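TSSL1 (Pseudomonas aeruginosa, PDB 4B62) probably anchors the type VI secretion system to the cell wall, this C-terminal OmpA-like module being its peptidoglycan-binding part. Local coordinates at residues Q27-E32 / Q60-R65. Sequence-based numbering, arbitrary orientation. Where two conformers were deposited one is given.
Sequences QRVAVE and QPLLLR
Leu62 reaches from the first turn of helix 60-72 into the corner between Arg28 and Val29, packing this helix of the OmpA-like fold against the entry to edge strand 30-33. Its two methyls divide the work. In the conformer given, CD2 lies over one face of the Arg28 guanidinium, 3.8 Å from Arg28 NH2 and nearer the border of the group than its centre, while CD1 meets Val29 CG1, also at 3.8 Å. A chi1 of 173° sets CG opposite the leucine's backbone N and directs the isobutyl end at segment 27-32, one methyl on each neighbour. A branched aliphatic suits this buried place, where Leu62 and Val29 also share Ile42 of the neighbouring strand 37-43. Arginine suits the partly exposed border, since its flat face accepts a methyl while its N-H groups can bond at the same time. The bend at chi3 swings the Arg28 head across the leucine, and a salt bridge from NE to Glu46 helps hold it there. Arg65, one turn beyond Leu62, crosses Arg28 steeply, its own NE paired with Asp23 of helix 21-25. These two carboxylates probably offset the like charges of the two guanidinium groups, whose planes are 55° apart: Arg28 NH1 stands at the edge of the Arg65 guanidinium, 3.9 Å from Arg65 NH2.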
# COMPACT_ATOMS: atom_id res chain seq x y z
N GLN A 27 -2.04 -4.47 -13.98
CA GLN A 27 -0.93 -4.82 -13.09
C GLN A 27 -0.50 -3.64 -12.20
O GLN A 27 0.65 -3.58 -11.76
CB GLN A 27 0.23 -5.47 -13.85
CG GLN A 27 -0.16 -6.81 -14.47
CD GLN A 27 1.04 -7.58 -15.00
OE1 GLN A 27 1.70 -7.13 -15.92
NE2 GLN A 27 1.32 -8.75 -14.42
N ARG A 28 -1.44 -2.72 -11.93
CA ARG A 28 -1.23 -1.64 -10.96
C ARG A 28 -1.33 -2.13 -9.52
O ARG A 28 -0.73 -1.54 -8.62
CB ARG A 28 -2.24 -0.51 -11.17
CG ARG A 28 -2.14 0.19 -12.52
CD ARG A 28 -2.60 1.64 -12.45
NE ARG A 28 -1.67 2.44 -11.67
CZ ARG A 28 -1.83 3.71 -11.32
NH1 ARG A 28 -2.93 4.42 -11.68
NH2 ARG A 28 -0.87 4.27 -10.60
N VAL A 29 -2.13 -3.17 -9.29
CA VAL A 29 -2.22 -3.81 -7.98
C VAL A 29 -2.30 -5.31 -8.16
O VAL A 29 -2.59 -5.80 -9.25
CB VAL A 29 -3.47 -3.35 -7.17
CG1 VAL A 29 -3.59 -1.84 -7.15
CG2 VAL A 29 -4.75 -3.98 -7.70
N ALA A 30 -2.04 -6.02 -7.07
CA ALA A 30 -2.36 -7.43 -6.97
C ALA A 30 -3.20 -7.64 -5.72
O ALA A 30 -2.99 -6.96 -4.71
CB ALA A 30 -1.10 -8.28 -6.94
N VAL A 31 -4.15 -8.55 -5.78
CA VAL A 31 -5.08 -8.76 -4.69
C VAL A 31 -5.13 -10.23 -4.33
O VAL A 31 -5.34 -11.09 -5.19
CB VAL A 31 -6.50 -8.27 -5.04
CG1 VAL A 31 -7.47 -8.49 -3.88
CG2 VAL A 31 -6.48 -6.81 -5.45
N GLU A 32 -4.89 -10.51 -3.05
CA GLU A 32 -5.07 -11.84 -2.48
C GLU A 32 -6.35 -11.82 -1.65
O GLU A 32 -6.39 -11.16 -0.61
CB GLU A 32 -3.87 -12.21 -1.60
CG GLU A 32 -3.97 -13.60 -0.98
CD GLU A 32 -2.88 -13.97 0.03
OE1 GLU A 32 -1.96 -13.16 0.32
OE2 GLU A 32 -2.96 -15.10 0.56
N GLN A 60 -3.53 9.50 -7.27
CA GLN A 60 -4.58 9.48 -6.26
C GLN A 60 -5.83 8.70 -6.67
O GLN A 60 -6.44 8.07 -5.81
CB GLN A 60 -4.90 10.89 -5.78
CG GLN A 60 -3.77 11.37 -4.89
CD GLN A 60 -3.97 12.74 -4.32
OE1 GLN A 60 -5.07 13.25 -4.29
NE2 GLN A 60 -2.88 13.34 -3.87
N PRO A 61 -6.21 8.72 -7.96
CA PRO A 61 -7.40 7.94 -8.30
C PRO A 61 -7.26 6.44 -8.00
O PRO A 61 -8.26 5.79 -7.71
CB PRO A 61 -7.58 8.21 -9.78
CG PRO A 61 -7.00 9.58 -9.98
CD PRO A 61 -5.79 9.59 -9.08
N LEU A 62 -6.04 5.90 -8.05
CA LEU A 62 -5.84 4.49 -7.68
C LEU A 62 -6.25 4.26 -6.23
O LEU A 62 -7.00 3.31 -5.92
CB LEU A 62 -4.40 4.06 -7.92
CG LEU A 62 -3.99 2.67 -7.42
CD1 LEU A 62 -4.89 1.59 -8.03
CD2 LEU A 62 -2.53 2.39 -7.73
N LEU A 63 -5.79 5.12 -5.33
CA LEU A 63 -6.19 5.00 -3.92
C LEU A 63 -7.67 5.28 -3.74
O LEU A 63 -8.31 4.71 -2.87
CB LEU A 63 -5.37 5.89 -3.01
CG LEU A 63 -3.97 5.40 -2.70
CD1 LEU A 63 -3.37 6.29 -1.63
CD2 LEU A 63 -3.95 3.95 -2.21
N LEU A 64 -8.23 6.18 -4.55
CA LEU A 64 -9.67 6.41 -4.49
C LEU A 64 -10.47 5.14 -4.82
O LEU A 64 -11.46 4.85 -4.16
CB LEU A 64 -10.07 7.56 -5.42
CG LEU A 64 -11.54 7.98 -5.37
CD1 LEU A 64 -11.96 8.37 -3.97
CD2 LEU A 64 -11.73 9.12 -6.35
N ARG A 65 -10.02 4.37 -5.81
CA ARG A 65 -10.70 3.11 -6.15
C ARG A 65 -10.62 2.11 -4.99
O ARG A 65 -11.57 1.34 -4.75
CB ARG A 65 -10.13 2.51 -7.42
CG ARG A 65 -10.42 3.38 -8.63
CD ARG A 65 -10.08 2.71 -9.93
NE ARG A 65 -8.65 2.61 -10.17
CZ ARG A 65 -7.90 3.56 -10.70
NH1 ARG A 65 -8.41 4.77 -10.96
NH2 ARG A 65 -6.61 3.33 -10.95